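Side-chain contacts in alkane monooxygenase (Geobacillus thermodenitrificans, PDB 3B9O), which binds flavin mononucleotide and belongs to the luciferase-like monooxygenase family, built on a TIM-barrel fold: residues Leu36-Trp39 / Thr40-Gln44; Tyr190-Pro193 / Ser194-His197. All blocks are in the same frame, centred on the assembly; numbering follows the deposited sequence.

Contact 1 of 2, residues Leu36-Trp39 / Thr40-Gln44; sequences LNYW and TELAQ
With CG anti to the backbone N in both Y38 (chi1 170°) and L42 (chi1 -180°), the phenol and the isobutyl group one turn apart run alongside each other in a common direction, a worked example of i to i+4 packing along a helix. The helix, 36-48, joins the parallel strands 6-12 and 53-57 as the crossover of a beta-alpha-beta unit in the TIM barrel. One methyl does the touching: L42 CD2 comes obliquely to the Y38 ring, 4.0 Å from CE2, and also reaches W39 CZ3 at 4.1 Å. The two aromatic rings brace one another, Y38 CD2 standing 3.6 Å above the indole plane over its centre, so the phenol turns its edge to an indole face. Their polar ends are held outside this stretch, Y38 OH by E11 of strand 6-12 and W39 NE1 by the carbonyl of Y33.

On the more exposed flank, N37 O serves as the focus. It accepts the helical bond from E41 N at 3.0 Å, the donor tilted 34° from the carbonyl plane, with T40 OG1 adding at most a weak hydrogen bond. The E41 side chain, extended beyond CG and salt-bridged to R32 through OE1, runs past this carbonyl oxygen, CD 3.1 Å from N37 O, and its OE2 ends 3.7 Å from N37 CB.

Contact 2 of 2, residues Tyr190-Pro193 / Ser194-His197; sequences YTDP and SKVH
The S194 N to D192 OD1 hydrogen bond makes an Asx turn where strand 189-191 runs out into the loop that leads to strand 201-202, and the backbone from D192 to K195 forms a type I beta turn with P193 and S194 at its corners. Two donors of S194 converge on that single carboxylate oxygen: OG lies 2.7 Å from D192 OD1, and the backbone N of S194 is 3.0 Å from that atom, on its anti side. Both come from the same face of the carboxylate, the hydroxyl 38° out of its plane. CG of D192 is anti to the backbone N (chi1 -176°), which directs the carboxylate toward S194. The main chain closes the turn as K195 N reaches D192 O at 3.0 Å from above the carbonyl plane, and a weak bond from V196 N to P193 O follows.

Apolar contact comes from two methyls, T191 CG2 and V196 CG2, 3.5 Å apart on side chains that cross at about a right angle; both residues also touch W176.

Opposite charges approach without pairing. The extended K195 chain passes the carboxylate with CE 3.7 Å from D192 OD2, yet NZ remains 4.8 Å from that oxygen. With two bonds on OD1, the carboxylate's rotation is probably restrained, and these donors, with the ammonium nearby, would probably help to stabilise its negative charge.

Overall arrangement
Contact 1 precedes contact 2 along the chain, and both belong to the luciferase-like monooxygenase region, yet they occupy very different places. Their centres are 39 Å apart and their nearest atoms about 27 Å, so they do not touch. Residues 36-44 lie in helix 36-48, packed on the parallel barrel sheet, and the side chain of W39 lies about 12 Å from the bound flavin mononucleotide. Residues 190-197 span the end of strand 189-191, which pairs with 181-184, and the loop after it, in the long excursion between barrel strands 130-135 and 223-227, with a centre about 35 Å from that of the chain. One contact thus belongs to the barrel, the other to a peripheral extension.

Contact 1 of 2, residues Leu36-Trp39 / Thr40-Gln44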
# COMPACT_ATOMS: atom_id res chain seq x y z
N LEU A 36 -8.71 -18.11 6.87
CA LEU A 36 -9.07 -16.91 7.62
C LEU A 36 -8.20 -16.76 8.87
O LEU A 36 -7.74 -15.67 9.21
CB LEU A 36 -10.57 -16.94 7.94
CG LEU A 36 -11.15 -15.74 8.71
CD1 LEU A 36 -10.81 -14.45 7.95
CD2 LEU A 36 -12.68 -15.93 8.86
N ASN A 37 -7.96 -17.87 9.56
CA ASN A 37 -7.08 -17.86 10.72
C ASN A 37 -5.66 -17.35 10.50
O ASN A 37 -5.08 -16.82 11.43
CB ASN A 37 -7.04 -19.23 11.43
CG ASN A 37 -8.38 -19.64 11.99
OD1 ASN A 37 -9.19 -18.82 12.43
ND2 ASN A 37 -8.63 -20.95 11.99
N TYR A 38 -5.10 -17.52 9.30
CA TYR A 38 -3.79 -16.92 8.96
C TYR A 38 -3.87 -15.39 9.16
O TYR A 38 -3.04 -14.79 9.86
CB TYR A 38 -3.34 -17.25 7.51
CG TYR A 38 -2.13 -16.43 7.10
CD1 TYR A 38 -0.84 -16.79 7.52
CD2 TYR A 38 -2.28 -15.25 6.38
CE1 TYR A 38 0.27 -16.02 7.21
CE2 TYR A 38 -1.17 -14.46 6.05
CZ TYR A 38 0.08 -14.86 6.46
OH TYR A 38 1.15 -14.08 6.14
N TRP A 39 -4.90 -14.78 8.56
CA TRP A 39 -5.08 -13.31 8.58
C TRP A 39 -5.30 -12.74 9.98
O TRP A 39 -4.66 -11.76 10.34
CB TRP A 39 -6.19 -12.92 7.60
CG TRP A 39 -5.76 -13.35 6.20
CD1 TRP A 39 -6.18 -14.47 5.51
CD2 TRP A 39 -4.76 -12.72 5.40
NE1 TRP A 39 -5.52 -14.54 4.28
CE2 TRP A 39 -4.66 -13.47 4.19
CE3 TRP A 39 -4.00 -11.53 5.55
CZ2 TRP A 39 -3.78 -13.10 3.15
CZ3 TRP A 39 -3.13 -11.16 4.54
CH2 TRP A 39 -3.01 -11.94 3.34
N THR A 40 -6.16 -13.38 10.76
CA THR A 40 -6.40 -12.91 12.13
C THR A 40 -5.14 -13.09 13.01
O THR A 40 -4.78 -12.20 13.78
CB THR A 40 -7.63 -13.60 12.79
OG1 THR A 40 -7.47 -15.03 12.81
CG2 THR A 40 -8.91 -13.20 12.05
N GLU A 41 -4.47 -14.23 12.88
CA GLU A 41 -3.22 -14.47 13.63
C GLU A 41 -2.16 -13.44 13.21
O GLU A 41 -1.47 -12.87 14.05
CB GLU A 41 -2.71 -15.87 13.33
CG GLU A 41 -3.45 -17.01 14.09
CD GLU A 41 -3.26 -18.39 13.43
OE1 GLU A 41 -2.29 -18.57 12.66
OE2 GLU A 41 -4.12 -19.28 13.66
N LEU A 42 -2.02 -13.21 11.90
CA LEU A 42 -1.15 -12.10 11.42
C LEU A 42 -1.45 -10.73 12.09
O LEU A 42 -0.55 -10.06 12.63
CB LEU A 42 -1.16 -12.01 9.89
CG LEU A 42 -0.31 -10.92 9.23
CD1 LEU A 42 1.21 -11.00 9.69
CD2 LEU A 42 -0.43 -10.90 7.68
N ALA A 43 -2.72 -10.33 12.03
CA ALA A 43 -3.16 -9.06 12.58
C ALA A 43 -2.78 -8.99 14.06
O ALA A 43 -2.23 -7.99 14.53
CB ALA A 43 -4.69 -8.88 12.40
N GLN A 44 -3.01 -10.10 14.77
CA GLN A 44 -2.69 -10.17 16.19
C GLN A 44 -1.18 -10.04 16.44
O GLN A 44 -0.75 -9.32 17.36
CB GLN A 44 -3.24 -11.46 16.82
CG GLN A 44 -4.77 -11.44 17.04
CD GLN A 44 -5.30 -12.82 17.42
OE1 GLN A 44 -5.07 -13.84 16.72
NE2 GLN A 44 -5.97 -12.88 18.54

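Contact 2 of 2, residues Tyr190-Pro193 / Ser194-His197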
# COMPACT_ATOMS: atom_id res chain seq x y z
N TYR A 190 -34.44 10.25 12.58
CA TYR A 190 -33.19 9.51 12.77
C TYR A 190 -32.06 10.37 12.23
O TYR A 190 -31.03 10.59 12.92
CB TYR A 190 -33.21 8.12 12.10
CG TYR A 190 -32.06 7.28 12.59
CD1 TYR A 190 -32.19 6.56 13.79
CD2 TYR A 190 -30.84 7.27 11.91
CE1 TYR A 190 -31.10 5.77 14.32
CE2 TYR A 190 -29.73 6.50 12.43
CZ TYR A 190 -29.89 5.75 13.62
OH TYR A 190 -28.84 5.02 14.14
N THR A 191 -32.23 10.78 10.98
CA THR A 191 -31.30 11.68 10.25
C THR A 191 -32.10 12.87 9.76
O THR A 191 -33.20 12.72 9.22
CB THR A 191 -30.68 10.98 9.02
OG1 THR A 191 -30.01 9.76 9.41
CG2 THR A 191 -29.73 11.91 8.22
N ASP A 192 -31.55 14.05 10.00
CA ASP A 192 -32.13 15.32 9.53
C ASP A 192 -32.03 15.41 8.00
O ASP A 192 -30.92 15.54 7.48
CB ASP A 192 -31.32 16.47 10.18
CG ASP A 192 -31.89 17.87 9.85
OD1 ASP A 192 -32.61 18.06 8.85
OD2 ASP A 192 -31.57 18.79 10.63
N PRO A 193 -33.16 15.35 7.28
CA PRO A 193 -33.03 15.25 5.82
C PRO A 193 -32.48 16.52 5.13
O PRO A 193 -31.98 16.45 4.01
CB PRO A 193 -34.45 14.90 5.34
CG PRO A 193 -35.34 15.18 6.46
CD PRO A 193 -34.58 15.39 7.72
N SER A 194 -32.49 17.64 5.84
CA SER A 194 -31.94 18.89 5.31
C SER A 194 -30.40 18.87 5.34
O SER A 194 -29.75 19.72 4.74
CB SER A 194 -32.51 20.11 6.03
OG SER A 194 -32.04 20.28 7.37
N LYS A 195 -29.82 17.84 5.99
CA LYS A 195 -28.38 17.77 6.16
C LYS A 195 -27.80 16.59 5.36
O LYS A 195 -26.65 16.26 5.50
CB LYS A 195 -28.02 17.67 7.65
CG LYS A 195 -28.53 18.83 8.49
CD LYS A 195 -27.80 18.90 9.87
CE LYS A 195 -28.19 20.20 10.64
NZ LYS A 195 -27.22 20.48 11.76
N VAL A 196 -28.62 16.03 4.47
CA VAL A 196 -28.17 15.02 3.52
C VAL A 196 -28.36 15.59 2.10
O VAL A 196 -29.48 15.96 1.72
CB VAL A 196 -28.94 13.70 3.71
CG1 VAL A 196 -28.59 12.70 2.60
CG2 VAL A 196 -28.63 13.09 5.10
N HIS A 197 -27.27 15.61 1.32
CA HIS A 197 -27.20 16.37 0.06
C HIS A 197 -26.76 15.57 -1.14
O HIS A 197 -25.83 14.77 -1.06
CB HIS A 197 -26.23 17.57 0.22
CG HIS A 197 -26.50 18.42 1.41
ND1 HIS A 197 -27.62 19.22 1.51
CD2 HIS A 197 -25.83 18.56 2.58
CE1 HIS A 197 -27.63 19.81 2.69
NE2 HIS A 197 -26.55 19.44 3.35